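Cupin domain-containing protein (Rhodopseudomonas palustris, PDB 3LAG) is of unknown function but folds as a small cupin beta-barrel that holds a nickel ion and binds calcium at its dimer interface. Local coordinates at residues D15-T20 with L90-K95; L24-A29 with V79-T84; G36-V41 with R71-Q76; G47-V52 with A61-G66. All coordinates share one frame; numbering follows the deposited sequence. Where two conformers were deposited one is given.

Contact 1: residues D15-T20 with L90-K95; sequences DEVRVT and LEIELK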
loop_
_atom_site.group_PDB
_atom_site.type_symbol
_atom_site.label_atom_id
_atom_site.label_comp_id
_atom_site.label_asym_id
_atom_site.label_seq_id
_atom_site.Cartn_x
_atom_site.Cartn_y
_atom_site.Cartn_z
ATOM N N ASP B 15 16.754 0.347 -3.313
ATOM C CA ASP B 15 17.221 -0.564 -4.348
ATOM C C ASP B 15 16.220 -1.677 -4.661
ATOM O O ASP B 15 16.370 -2.379 -5.663
ATOM C CB ASP B 15 18.593 -1.151 -3.994
ATOM C CG ASP B 15 18.514 -2.244 -2.937
ATOM O OD1 ASP B 15 17.695 -2.124 -1.996
ATOM O OD2 ASP B 15 19.265 -3.230 -3.054
ATOM N N GLU B 16 15.196 -1.828 -3.821
ATOM C CA GLU B 16 14.200 -2.876 -4.026
ATOM C C GLU B 16 12.854 -2.348 -4.514
ATOM O O GLU B 16 12.114 -3.054 -5.212
ATOM C CB GLU B 16 13.964 -3.671 -2.736
ATOM C CG GLU B 16 15.217 -4.187 -2.060
ATOM C CD GLU B 16 15.974 -5.196 -2.897
ATOM O OE1 GLU B 16 15.407 -5.730 -3.877
ATOM O OE2 GLU B 16 17.149 -5.454 -2.571
ATOM N N VAL B 17 12.522 -1.116 -4.159
ATOM C CA VAL B 17 11.161 -0.690 -4.352
ATOM C C VAL B 17 11.030 0.826 -4.436
ATOM O O VAL B 17 11.829 1.565 -3.870
ATOM C CB VAL B 17 10.302 -1.231 -3.166
ATOM C CG1 VAL B 17 10.687 -0.562 -1.850
ATOM C CG2 VAL B 17 8.821 -1.074 -3.427
ATOM N N ARG B 18 10.011 1.274 -5.158
ATOM C CA ARG B 18 9.586 2.667 -5.119
ATOM C C ARG B 18 8.097 2.743 -4.827
ATOM O O ARG B 18 7.301 2.074 -5.490
ATOM C CB ARG B 18 9.851 3.356 -6.447
ATOM C CG ARG B 18 9.432 4.821 -6.441
ATOM C CD ARG B 18 9.809 5.493 -7.727
ATOM N NE ARG B 18 11.230 5.810 -7.733
ATOM C CZ ARG B 18 11.812 6.634 -8.597
ATOM N NH1 ARG B 18 11.093 7.227 -9.541
ATOM N NH2 ARG B 18 13.114 6.866 -8.515
ATOM N N VAL B 19 7.731 3.576 -3.858
ATOM C CA VAL B 19 6.340 3.786 -3.474
ATOM C C VAL B 19 5.966 5.233 -3.755
ATOM O O VAL B 19 6.574 6.143 -3.199
ATOM C CB VAL B 19 6.107 3.461 -1.991
ATOM C CG1 VAL B 19 4.650 3.664 -1.661
ATOM C CG2 VAL B 19 6.519 2.027 -1.686
ATOM N N THR B 20 4.989 5.425 -4.640
ATOM C CA THR B 20 4.514 6.750 -5.019
ATOM C C THR B 20 3.046 6.910 -4.694
ATOM O O THR B 20 2.221 6.071 -5.061
ATOM C CB THR B 20 4.685 6.998 -6.531
ATOM O OG1 THR B 20 6.046 6.749 -6.898
ATOM C CG2 THR B 20 4.325 8.432 -6.905
ATOM N N LEU B 90 -1.724 4.481 -3.915
ATOM C CA LEU B 90 -0.288 4.274 -3.903
ATOM C C LEU B 90 0.065 3.265 -4.979
ATOM O O LEU B 90 -0.670 2.310 -5.237
ATOM C CB LEU B 90 0.206 3.803 -2.525
ATOM C CG LEU B 90 0.521 4.913 -1.509
ATOM C CD1 LEU B 90 -0.649 5.842 -1.260
ATOM C CD2 LEU B 90 1.015 4.308 -0.198
ATOM N N GLU B 91 1.183 3.512 -5.636
ATOM C CA GLU B 91 1.719 2.586 -6.604
ATOM C C GLU B 91 3.086 2.136 -6.126
ATOM O O GLU B 91 3.969 2.953 -5.844
ATOM C CB GLU B 91 1.841 3.280 -7.934
ATOM C CG GLU B 91 1.597 2.363 -9.083
ATOM C CD GLU B 91 1.202 3.115 -10.315
ATOM O OE1 GLU B 91 0.013 3.054 -10.700
ATOM O OE2 GLU B 91 2.088 3.780 -10.877
ATOM N N ILE B 92 3.247 0.823 -6.046
ATOM C CA ILE B 92 4.450 0.214 -5.508
ATOM C C ILE B 92 5.148 -0.532 -6.643
ATOM O O ILE B 92 4.641 -1.538 -7.133
ATOM C CB ILE B 92 4.111 -0.744 -4.340
ATOM C CG1 ILE B 92 3.362 0.006 -3.227
ATOM C CG2 ILE B 92 5.372 -1.382 -3.786
ATOM C CD1 ILE B 92 1.850 -0.060 -3.320
ATOM N N GLU B 93 6.287 -0.005 -7.080
ATOM C CA GLU B 93 7.017 -0.540 -8.219
ATOM C C GLU B 93 8.226 -1.315 -7.728
ATOM O O GLU B 93 8.954 -0.855 -6.852
ATOM C CB GLU B 93 7.474 0.598 -9.127
ATOM C CG GLU B 93 6.350 1.374 -9.767
ATOM C CD GLU B 93 6.875 2.534 -10.573
ATOM O OE1 GLU B 93 7.211 3.573 -9.960
ATOM O OE2 GLU B 93 6.964 2.408 -11.811
ATOM N N LEU B 94 8.442 -2.501 -8.305
ATOM C CA LEU B 94 9.558 -3.364 -7.898
ATOM C C LEU B 94 10.754 -3.193 -8.832
ATOM O O LEU B 94 10.597 -3.190 -10.066
ATOM C CB LEU B 94 9.146 -4.840 -7.858
ATOM C CG LEU B 94 8.075 -5.212 -6.831
ATOM C CD1 LEU B 94 8.337 -4.482 -5.512
ATOM C CD2 LEU B 94 6.663 -4.905 -7.352
ATOM N N LYS B 95 11.944 -3.061 -8.250
ATOM C CA LYS B 95 13.168 -2.886 -9.028
ATOM C C LYS B 95 13.865 -4.214 -9.228
ATOM O O LYS B 95 13.635 -5.149 -8.484
ATOM C CB LYS B 95 14.108 -1.916 -8.329
ATOM C CG LYS B 95 13.430 -0.602 -8.071
ATOM C CD LYS B 95 14.395 0.428 -7.607
ATOM C CE LYS B 95 13.665 1.723 -7.380
ATOM N NZ LYS B 95 14.621 2.734 -6.920
HETATM O O HOH W 1 12.033 -5.816 -5.954
HETATM O O HOH W 2 15.173 -6.302 -6.401
HETATM O O HOH W 3 6.142 4.136 -7.624
#

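Contact 2: residues L24-A29 with V79-T84; sequences LPPGSA and VRNEST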
loop_
_atom_site.group_PDB
_atom_site.type_symbol
_atom_site.label_atom_id
_atom_site.label_comp_id
_atom_site.label_asym_id
_atom_site.label_seq_id
_atom_site.Cartn_x
_atom_site.Cartn_y
_atom_site.Cartn_z
ATOM N N LEU B 24 -5.225 12.516 -7.780
ATOM C CA LEU B 24 -5.809 13.071 -8.993
ATOM C C LEU B 24 -7.044 13.882 -8.658
ATOM O O LEU B 24 -8.105 13.326 -8.350
ATOM C CB LEU B 24 -6.165 11.972 -9.994
ATOM C CG LEU B 24 -5.045 11.544 -10.938
ATOM C CD1 LEU B 24 -3.972 10.769 -10.205
ATOM C CD2 LEU B 24 -5.634 10.719 -12.067
ATOM N N PRO B 25 -6.917 15.212 -8.722
ATOM C CA PRO B 25 -8.098 16.068 -8.564
ATOM C C PRO B 25 -9.112 15.812 -9.688
ATOM O O PRO B 25 -8.762 15.292 -10.739
ATOM C CB PRO B 25 -7.519 17.478 -8.720
ATOM C CG PRO B 25 -6.087 17.348 -8.350
ATOM C CD PRO B 25 -5.676 15.997 -8.852
ATOM N N PRO B 26 -10.372 16.196 -9.482
ATOM C CA PRO B 26 -11.326 16.139 -10.598
ATOM C C PRO B 26 -10.780 16.901 -11.806
ATOM O O PRO B 26 -10.236 17.995 -11.648
ATOM C CB PRO B 26 -12.571 16.826 -10.031
ATOM C CG PRO B 26 -12.469 16.559 -8.538
ATOM C CD PRO B 26 -11.000 16.636 -8.226
ATOM N N GLY B 27 -10.899 16.313 -12.991
ATOM C CA GLY B 27 -10.429 16.961 -14.205
ATOM C C GLY B 27 -8.928 16.874 -14.434
ATOM O O GLY B 27 -8.372 17.645 -15.220
ATOM N N SER B 28 -8.264 15.944 -13.758
ATOM C CA SER B 28 -6.823 15.784 -13.915
ATOM C C SER B 28 -6.460 14.552 -14.744
ATOM O O SER B 28 -7.310 13.691 -15.019
ATOM C CB SER B 28 -6.136 15.709 -12.542
ATOM O OG SER B 28 -6.445 14.506 -11.863
ATOM N N ALA B 29 -5.184 14.486 -15.124
ATOM C CA ALA B 29 -4.625 13.345 -15.847
ATOM C C ALA B 29 -3.134 13.212 -15.563
ATOM O O ALA B 29 -2.442 14.209 -15.386
ATOM C CB ALA B 29 -4.869 13.489 -17.345
ATOM N N VAL B 79 -4.019 7.922 -17.203
ATOM C CA VAL B 79 -5.027 7.747 -16.178
ATOM C C VAL B 79 -5.594 9.116 -15.828
ATOM O O VAL B 79 -4.850 10.077 -15.632
ATOM C CB VAL B 79 -4.442 7.024 -14.970
ATOM C CG1 VAL B 79 -5.330 7.187 -13.760
ATOM C CG2 VAL B 79 -4.221 5.550 -15.331
ATOM N N ARG B 80 -6.917 9.197 -15.787
ATOM C CA ARG B 80 -7.593 10.470 -15.609
ATOM C C ARG B 80 -8.686 10.390 -14.572
ATOM O O ARG B 80 -9.204 9.312 -14.276
ATOM C CB ARG B 80 -8.219 10.910 -16.925
ATOM C CG ARG B 80 -7.258 10.828 -18.090
ATOM C CD ARG B 80 -7.904 11.278 -19.378
ATOM N NE ARG B 80 -8.199 12.706 -19.400
ATOM C CZ ARG B 80 -7.389 13.639 -19.896
ATOM N NH1 ARG B 80 -7.755 14.914 -19.885
ATOM N NH2 ARG B 80 -6.212 13.306 -20.402
ATOM N N ASN B 81 -9.057 11.549 -14.044
ATOM C CA ASN B 81 -10.183 11.633 -13.142
ATOM C C ASN B 81 -11.315 12.448 -13.755
ATOM O O ASN B 81 -11.245 13.682 -13.810
ATOM C CB ASN B 81 -9.752 12.225 -11.810
ATOM C CG ASN B 81 -10.841 12.154 -10.771
ATOM O OD1 ASN B 81 -11.949 11.670 -11.039
ATOM N ND2 ASN B 81 -10.531 12.624 -9.568
ATOM N N GLU B 82 -12.339 11.745 -14.239
ATOM C CA GLU B 82 -13.518 12.398 -14.797
ATOM C C GLU B 82 -14.676 12.379 -13.799
ATOM O O GLU B 82 -15.811 12.715 -14.145
ATOM C CB GLU B 82 -13.937 11.743 -16.116
ATOM C CG GLU B 82 -12.808 11.596 -17.141
ATOM C CD GLU B 82 -12.255 12.915 -17.641
ATOM O OE1 GLU B 82 -12.893 13.962 -17.406
ATOM O OE2 GLU B 82 -11.177 12.908 -18.279
ATOM N N SER B 83 -14.378 11.983 -12.565
ATOM C CA SER B 83 -15.369 11.940 -11.503
ATOM C C SER B 83 -15.344 13.243 -10.714
ATOM O O SER B 83 -14.547 14.148 -10.999
ATOM C CB SER B 83 -15.106 10.752 -10.566
ATOM O OG SER B 83 -14.128 11.046 -9.570
ATOM N N THR B 84 -16.216 13.343 -9.717
ATOM C CA THR B 84 -16.291 14.545 -8.893
ATOM C C THR B 84 -15.443 14.462 -7.629
ATOM O O THR B 84 -15.334 15.444 -6.899
ATOM C CB THR B 84 -17.742 14.853 -8.477
ATOM O OG1 THR B 84 -18.177 13.884 -7.514
ATOM C CG2 THR B 84 -18.656 14.811 -9.687
HETATM O O HOH W 4 -9.281 14.649 -16.857
#

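Contact 3: residues G36-V41 with R71-Q76; sequences GMDYVV and RKAGVQ. With CA (calcium ion), chain D.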
loop_
_atom_site.group_PDB
_atom_site.type_symbol
_atom_site.label_atom_id
_atom_site.label_comp_id
_atom_site.label_asym_id
_atom_site.label_seq_id
_atom_site.Cartn_x
_atom_site.Cartn_y
_atom_site.Cartn_z
ATOM N N GLY B 36 7.728 0.413 -16.726
ATOM C CA GLY B 36 8.884 -0.431 -16.936
ATOM C C GLY B 36 9.123 -1.422 -15.817
ATOM O O GLY B 36 10.052 -2.225 -15.908
HETATM N N MSE B 37 8.287 -1.360 -14.775
HETATM C CA MSE B 37 8.409 -2.228 -13.609
HETATM C C MSE B 37 7.057 -2.832 -13.269
HETATM O O MSE B 37 6.030 -2.154 -13.349
HETATM C CB MSE B 37 8.926 -1.443 -12.396
HETATM C CG MSE B 37 10.375 -1.017 -12.492
HETATM SE SE MSE B 37 10.909 0.090 -11.043
HETATM C CE MSE B 37 10.328 1.793 -11.778
ATOM N N ASP B 38 7.055 -4.110 -12.893
ATOM C CA ASP B 38 5.874 -4.703 -12.278
ATOM C C ASP B 38 5.509 -3.864 -11.064
ATOM O O ASP B 38 6.383 -3.278 -10.405
ATOM C CB ASP B 38 6.154 -6.131 -11.815
ATOM C CG ASP B 38 6.406 -7.093 -12.964
ATOM O OD1 ASP B 38 6.148 -6.779 -14.148
ATOM O OD2 ASP B 38 6.858 -8.198 -12.661
ATOM N N TYR B 39 4.223 -3.818 -10.750
ATOM C CA TYR B 39 3.783 -2.972 -9.661
ATOM C C TYR B 39 2.508 -3.454 -9.001
ATOM O O TYR B 39 1.849 -4.393 -9.472
ATOM C CB TYR B 39 3.668 -1.504 -10.098
ATOM C CG TYR B 39 2.631 -1.192 -11.147
ATOM C CD1 TYR B 39 1.400 -0.646 -10.795
ATOM C CD2 TYR B 39 2.888 -1.407 -12.493
ATOM C CE1 TYR B 39 0.461 -0.332 -11.745
ATOM C CE2 TYR B 39 1.947 -1.096 -13.455
ATOM C CZ TYR B 39 0.739 -0.564 -13.074
ATOM O OH TYR B 39 -0.190 -0.243 -14.037
ATOM N N VAL B 40 2.203 -2.814 -7.881
ATOM C CA VAL B 40 1.000 -3.051 -7.111
ATOM C C VAL B 40 0.316 -1.706 -6.908
ATOM O O VAL B 40 0.973 -0.702 -6.621
ATOM C CB VAL B 40 1.346 -3.653 -5.728
ATOM C CG1 VAL B 40 0.112 -3.733 -4.810
ATOM C CG2 VAL B 40 2.009 -5.019 -5.879
ATOM N N VAL B 41 -0.999 -1.696 -7.083
ATOM C CA VAL B 41 -1.812 -0.528 -6.788
ATOM C C VAL B 41 -2.549 -0.764 -5.480
ATOM O O VAL B 41 -3.181 -1.810 -5.295
ATOM C CB VAL B 41 -2.849 -0.288 -7.909
ATOM C CG1 VAL B 41 -3.750 0.902 -7.587
ATOM C CG2 VAL B 41 -2.142 -0.099 -9.244
ATOM N N ARG B 71 0.040 -5.534 -11.347
ATOM C CA ARG B 71 0.119 -5.218 -12.766
ATOM C C ARG B 71 1.534 -5.517 -13.248
ATOM O O ARG B 71 2.488 -5.519 -12.472
ATOM C CB ARG B 71 -0.232 -3.749 -13.004
ATOM C CG ARG B 71 -1.700 -3.414 -12.747
ATOM C CD ARG B 71 -2.562 -4.040 -13.817
ATOM N NE ARG B 71 -3.989 -3.756 -13.708
ATOM C CZ ARG B 71 -4.878 -4.582 -13.170
ATOM N NH1 ARG B 71 -4.490 -5.730 -12.625
ATOM N NH2 ARG B 71 -6.160 -4.246 -13.180
ATOM N N LYS B 72 1.657 -5.770 -14.548
ATOM C CA LYS B 72 2.926 -6.124 -15.166
ATOM C C LYS B 72 3.566 -4.958 -15.900
ATOM O O LYS B 72 2.874 -4.123 -16.488
ATOM C CB LYS B 72 2.704 -7.230 -16.194
ATOM C CG LYS B 72 2.358 -8.575 -15.599
ATOM C CD LYS B 72 3.615 -9.326 -15.218
ATOM C CE LYS B 72 3.320 -10.789 -14.972
ATOM N NZ LYS B 72 4.581 -11.534 -14.742
ATOM N N ALA B 73 4.895 -4.921 -15.878
ATOM C CA ALA B 73 5.634 -4.061 -16.783
ATOM C C ALA B 73 5.057 -4.247 -18.181
ATOM O O ALA B 73 4.765 -5.370 -18.597
ATOM C CB ALA B 73 7.111 -4.421 -16.769
ATOM N N GLY B 74 4.887 -3.141 -18.895
ATOM C CA GLY B 74 4.380 -3.185 -20.249
ATOM C C GLY B 74 3.077 -2.430 -20.342
ATOM O O GLY B 74 2.644 -2.069 -21.422
ATOM N N VAL B 75 2.427 -2.195 -19.208
ATOM C CA VAL B 75 1.221 -1.379 -19.219
ATOM C C VAL B 75 1.551 -0.006 -19.786
ATOM O O VAL B 75 2.551 0.603 -19.405
ATOM C CB VAL B 75 0.616 -1.237 -17.802
ATOM C CG1 VAL B 75 -0.449 -0.140 -17.761
ATOM C CG2 VAL B 75 0.033 -2.569 -17.345
ATOM N N GLN B 76 0.708 0.457 -20.708
ATOM C CA GLN B 76 0.830 1.778 -21.324
ATOM C C GLN B 76 -0.529 2.439 -21.232
ATOM O O GLN B 76 -1.516 1.913 -21.751
ATOM C CB GLN B 76 1.205 1.675 -22.811
ATOM C CG GLN B 76 2.477 0.922 -23.120
ATOM C CD GLN B 76 2.840 0.995 -24.598
ATOM O OE1 GLN B 76 3.951 1.383 -24.956
ATOM N NE2 GLN B 76 1.898 0.631 -25.460
HETATM CA CA CA D . 8.264 -10.147 -12.694
HETATM O O HOH W 5 -3.167 -0.471 -14.122
HETATM O O HOH W 6 7.510 -10.648 -14.948
HETATM O O HOH W 7 5.658 -10.474 -12.540
#

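Contact 4: residues G47-V52 with A61-G66; sequences GEMTIV and AQLKTG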
loop_
_atom_site.group_PDB
_atom_site.type_symbol
_atom_site.label_atom_id
_atom_site.label_comp_id
_atom_site.label_asym_id
_atom_site.label_seq_id
_atom_site.Cartn_x
_atom_site.Cartn_y
_atom_site.Cartn_z
ATOM N N GLY B 47 -13.137 4.698 -5.794
ATOM C CA GLY B 47 -13.156 5.658 -6.873
ATOM C C GLY B 47 -13.391 5.017 -8.209
ATOM O O GLY B 47 -13.404 3.792 -8.338
ATOM N N GLU B 48 -13.546 5.886 -9.202
ATOM C CA GLU B 48 -13.734 5.461 -10.578
ATOM C C GLU B 48 -12.710 6.205 -11.410
ATOM O O GLU B 48 -12.816 7.409 -11.638
ATOM C CB GLU B 48 -15.159 5.741 -11.049
ATOM C CG GLU B 48 -16.202 5.102 -10.162
ATOM C CD GLU B 48 -17.601 5.359 -10.650
ATOM O OE1 GLU B 48 -18.195 6.387 -10.254
ATOM O OE2 GLU B 48 -18.105 4.533 -11.433
HETATM N N MSE B 49 -11.685 5.463 -11.814
HETATM C CA MSE B 49 -10.493 5.997 -12.473
HETATM C C MSE B 49 -10.515 5.730 -13.972
HETATM O O MSE B 49 -10.521 4.572 -14.399
HETATM C CB MSE B 49 -9.251 5.344 -11.837
HETATM C CG MSE B 49 -7.911 5.915 -12.268
HETATM SE SE MSE B 49 -6.415 5.015 -11.394
HETATM C CE MSE B 49 -6.555 3.346 -12.401
ATOM N N THR B 50 -10.511 6.795 -14.770
ATOM C CA THR B 50 -10.516 6.643 -16.215
ATOM C C THR B 50 -9.139 6.196 -16.705
ATOM O O THR B 50 -8.113 6.791 -16.361
ATOM C CB THR B 50 -10.940 7.951 -16.887
ATOM O OG1 THR B 50 -12.280 8.264 -16.484
ATOM C CG2 THR B 50 -10.884 7.825 -18.398
ATOM N N ILE B 51 -9.123 5.122 -17.494
ATOM C CA ILE B 51 -7.898 4.627 -18.102
ATOM C C ILE B 51 -8.040 4.767 -19.605
ATOM O O ILE B 51 -9.007 4.259 -20.186
ATOM C CB ILE B 51 -7.657 3.139 -17.774
ATOM C CG1 ILE B 51 -7.629 2.936 -16.254
ATOM C CG2 ILE B 51 -6.370 2.656 -18.438
ATOM C CD1 ILE B 51 -7.374 1.505 -15.812
ATOM N N VAL B 52 -7.107 5.482 -20.230
ATOM C CA VAL B 52 -7.122 5.660 -21.676
ATOM C C VAL B 52 -6.055 4.764 -22.282
ATOM O O VAL B 52 -4.860 4.895 -21.981
ATOM C CB VAL B 52 -6.858 7.110 -22.098
ATOM C CG1 VAL B 52 -7.091 7.269 -23.611
ATOM C CG2 VAL B 52 -7.733 8.073 -21.300
ATOM N N ALA B 61 -11.806 2.096 -14.244
ATOM C CA ALA B 61 -11.370 1.147 -13.228
ATOM C C ALA B 61 -12.119 1.417 -11.929
ATOM O O ALA B 61 -12.198 2.567 -11.453
ATOM C CB ALA B 61 -9.868 1.249 -13.010
ATOM N N GLN B 62 -12.658 0.342 -11.361
ATOM C CA GLN B 62 -13.393 0.419 -10.113
ATOM C C GLN B 62 -12.468 0.109 -8.936
ATOM O O GLN B 62 -12.209 -1.056 -8.613
ATOM C CB GLN B 62 -14.585 -0.529 -10.152
ATOM C CG GLN B 62 -15.552 -0.215 -11.285
ATOM C CD GLN B 62 -16.166 1.167 -11.163
ATOM O OE1 GLN B 62 -16.013 2.009 -12.051
ATOM N NE2 GLN B 62 -16.859 1.411 -10.060
ATOM N N LEU B 63 -11.965 1.172 -8.318
ATOM C CA LEU B 63 -11.017 1.066 -7.207
ATOM C C LEU B 63 -11.741 0.882 -5.887
ATOM O O LEU B 63 -12.657 1.647 -5.590
ATOM C CB LEU B 63 -10.173 2.340 -7.096
ATOM C CG LEU B 63 -9.383 2.768 -8.327
ATOM C CD1 LEU B 63 -8.575 4.023 -8.032
ATOM C CD2 LEU B 63 -8.498 1.630 -8.812
ATOM N N LYS B 64 -11.319 -0.102 -5.094
ATOM C CA LYS B 64 -11.908 -0.316 -3.781
ATOM C C LYS B 64 -10.817 -0.121 -2.738
ATOM O O LYS B 64 -9.749 -0.732 -2.814
ATOM C CB LYS B 64 -12.521 -1.718 -3.672
ATOM C CG LYS B 64 -13.143 -2.031 -2.311
ATOM C CD LYS B 64 -14.345 -1.138 -2.062
ATOM C CE LYS B 64 -14.751 -1.144 -0.600
ATOM N NZ LYS B 64 -15.822 -0.148 -0.365
ATOM N N THR B 65 -11.089 0.751 -1.775
ATOM C CA THR B 65 -10.165 1.020 -0.680
ATOM C C THR B 65 -9.549 -0.245 -0.108
ATOM O O THR B 65 -10.259 -1.176 0.302
ATOM C CB THR B 65 -10.887 1.706 0.478
ATOM O OG1 THR B 65 -11.481 2.924 0.022
ATOM C CG2 THR B 65 -9.913 2.029 1.597
ATOM N N GLY B 66 -8.223 -0.274 -0.071
ATOM C CA GLY B 66 -7.516 -1.365 0.554
ATOM C C GLY B 66 -7.510 -2.681 -0.186
ATOM O O GLY B 66 -6.995 -3.658 0.335
#

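Contact 1: residues D15-T20 with L90-K95
Val-17, Val-19, Leu-90, Ile-92 and Leu-94 pack together on one face of two antiparallel neighbours in the cupin beta-barrel, strands 17-24 and 87-94. In the conformer described, Val-17 CG2 comes within 3.5 Å of Ile-92 CG2. Val-17 holds CG2 across CB from its N, which also brings that methyl to 4.0 Å from Leu-94 CD1. Val-19 divides its branches, CG1 going to Leu-90 CD2 and CG2 to Ile-92 CG1. Beta-branched residues suit this face because branching at CB puts bulk close to the backbone; Leu-94 of the second subunit packs on Val-17 as well. Between the faces runs a regular backbone ladder: Arg-18 and Glu-93 exchange two bonds, as do Thr-20 and Glu-91. Lys-95 N adds one more just beyond the strand end, reaching Glu-16 O (3.0 Å) from above the carbonyl plane. The loop here carries Asp-15 and Glu-16, which in the second subunit share a calcium ion with Asp-38 of this chain.

The looser, solvent side is that of Arg-18, Glu-93 and Lys-95. Arg-18 and Glu-93 lie alongside each other, but their flat groups are turned 68° apart and the charges do not touch. Arg-18 NE and Lys-95 NZ both form salt bridges to Asp-13, which draws the two cationic ends together. Farther along, one water gathers Thr-20 OG1 at 2.7 Å, Glu-93 OE1 at 2.6 Å and the backbone Glu-91 O at 3.0 Å.

Contact 2: residues L24-A29 with V79-T84
Asn-81 and the segment from Leu-24 to Ser-28 are joined chiefly by hydrogen bonds. Asn-81 N donates to Ser-28 O, and Asn-81 O accepts from Gly-27 N at 2.8 Å. The side chain, its CG anti to the backbone N (chi1 -172°), sends ND2 to Leu-24 O at 2.8 Å; that oxygen lies near the amide plane, while ND2 stands above the carbonyl plane. Asn-81 OD1 faces its own segment and takes both Ser-83 N and Ser-83 OG, the first closing an Asx turn, so asparagine can serve two segments at once. Opposite, Pro-25 to Ser-28 form a type II turn, whose third position suits Gly-27 with its positive phi; Ser-28 OG fastens it through a lone pair of Pro-25 O.

Apolar contacts are fewer: Leu-24 CD2 meets Val-79 CG1 at 3.9 Å, the side chains crossing nearly at right angles, and Ala-29 CB lies over one face of the Arg-80 guanidinium.

Ionic contacts hold that guanidinium, Glu-82 OE2 at NE in its plane and Asp-78 at NH2.

Ala-29 and Arg-80 make a single bridge between strands 28-34 and 76-80; strand 4-13 flanks the former and strand 47-52 the latter, while Leu-24 and Asn-81 both touch Ile-87 of strand 87-94.

Contact 3: residues G36-V41 with R71-Q76
Tyr-39 and Arg-71 form an antiparallel hydrogen-bonded pair, their CA atoms 5.3 Å apart, with Tyr-39 N bonded to Arg-71 O and Arg-71 N to Tyr-39 O. This is where strand 39-43 of the cupin barrel meets the end of strand 69-71. Beyond the pair, the chain from Lys-72 to Val-75 bends in a type II turn, with Gly-74 accommodating the positive phi of its third position.

The Tyr-39 side chain folds back across the pair. Because CG sits between the backbone N and the carbonyl carbon (chi1 65°), the ring lies beneath Arg-71 CB, which makes a CH-pi contact 3.6 Å from the ring centroid. Tyr-39 OH continues to Val-75 CG1 at 3.7 Å and bonds to a water that has a weak link to Arg-71 NE. The ring also stacks with His-35, a ligand of the nickel ion, so the tyrosine joins the turn to the metal site. Aliphatic arginine carbons suit a ring face, while the guanidinium bends away.

Asp-38 does two jobs with its two oxygens. OD1 uses its anti lone pair to accept from Ala-73 N at 2.8 Å, a nearly straight bond that fixes the carboxylate against the turn, and Ala-73 is small enough for its CB to rest near Gly-36. Asp-38 OD2 binds the calcium ion at 2.4 Å, and Asp-15 and Glu-16 of the second subunit share its coordination. Lys-72 NZ donates to two waters of the metal shell, at 3.1 and 2.7 Å.

Contact 4: residues G47-V52 with A61-G66
Gly-47 with Leu-63 and selenomethionine Met-49 with Ala-61 form antiparallel hydrogen-bonded pairs, each joined by two backbone bonds, and Glu-48 with Gln-62 is the non-hydrogen-bonded pair between them; the short strand axes approach to 4.9 Å and run at 149°. Side chains therefore alternate between an apolar and a polar face.

On the apolar face, Met-49 extends with CG anti to the backbone N (chi1 -172°), then bends at its last torsion. That places CE 4.0 Å from Ala-61 CB, while the Leu-63 side chain crosses that of Met-49 at a slant, with Leu-63 CD1 4.1 Å from both Met-49 CB and Met-49 SE. A long, flexible methionine-type chain, here modelled as selenomethionine, can follow two neighbours of different size. Ala-61 is small enough to let Ile-51 CD1 reach in as well, 3.8 Å from Ala-61 CB. Tyr-69 and Ile-87 pack on both Met-49 and Leu-63, carrying this face into the barrel.

The other face looks outward, where long polar residues fit. Glu-48, in the conformer described, and Gln-62 lie side by side and point the same way.

Strands 47-52 and 58-63 make a beta-hairpin, in which 58-63 is, within this chain, the outermost strand at one end of the sheet that curls into the cupin barrel.

From the N terminus the chain lays down 15-20, 24-29, 36-41 and 47-52, then meets their partners in reverse order. Contact 4 closes first, across a short hairpin loop; contact 3 encloses it, contact 2 encloses both, and contact 1 encloses most of the chain. The four loops nest and none cross. In the sheet, contacts 1 and 3 are neighbours, since strand 87-94 lies beside 39-43 and Ile-92 bonds to Val-40; together they join strands 17-24, 87-94, 39-43 and 69-71. Contacts 2 and 4 adjoin likewise, joining strands 28-34, 76-80, 47-52 and 58-63. Contacts 1, 3 and 4 also touch the second subunit.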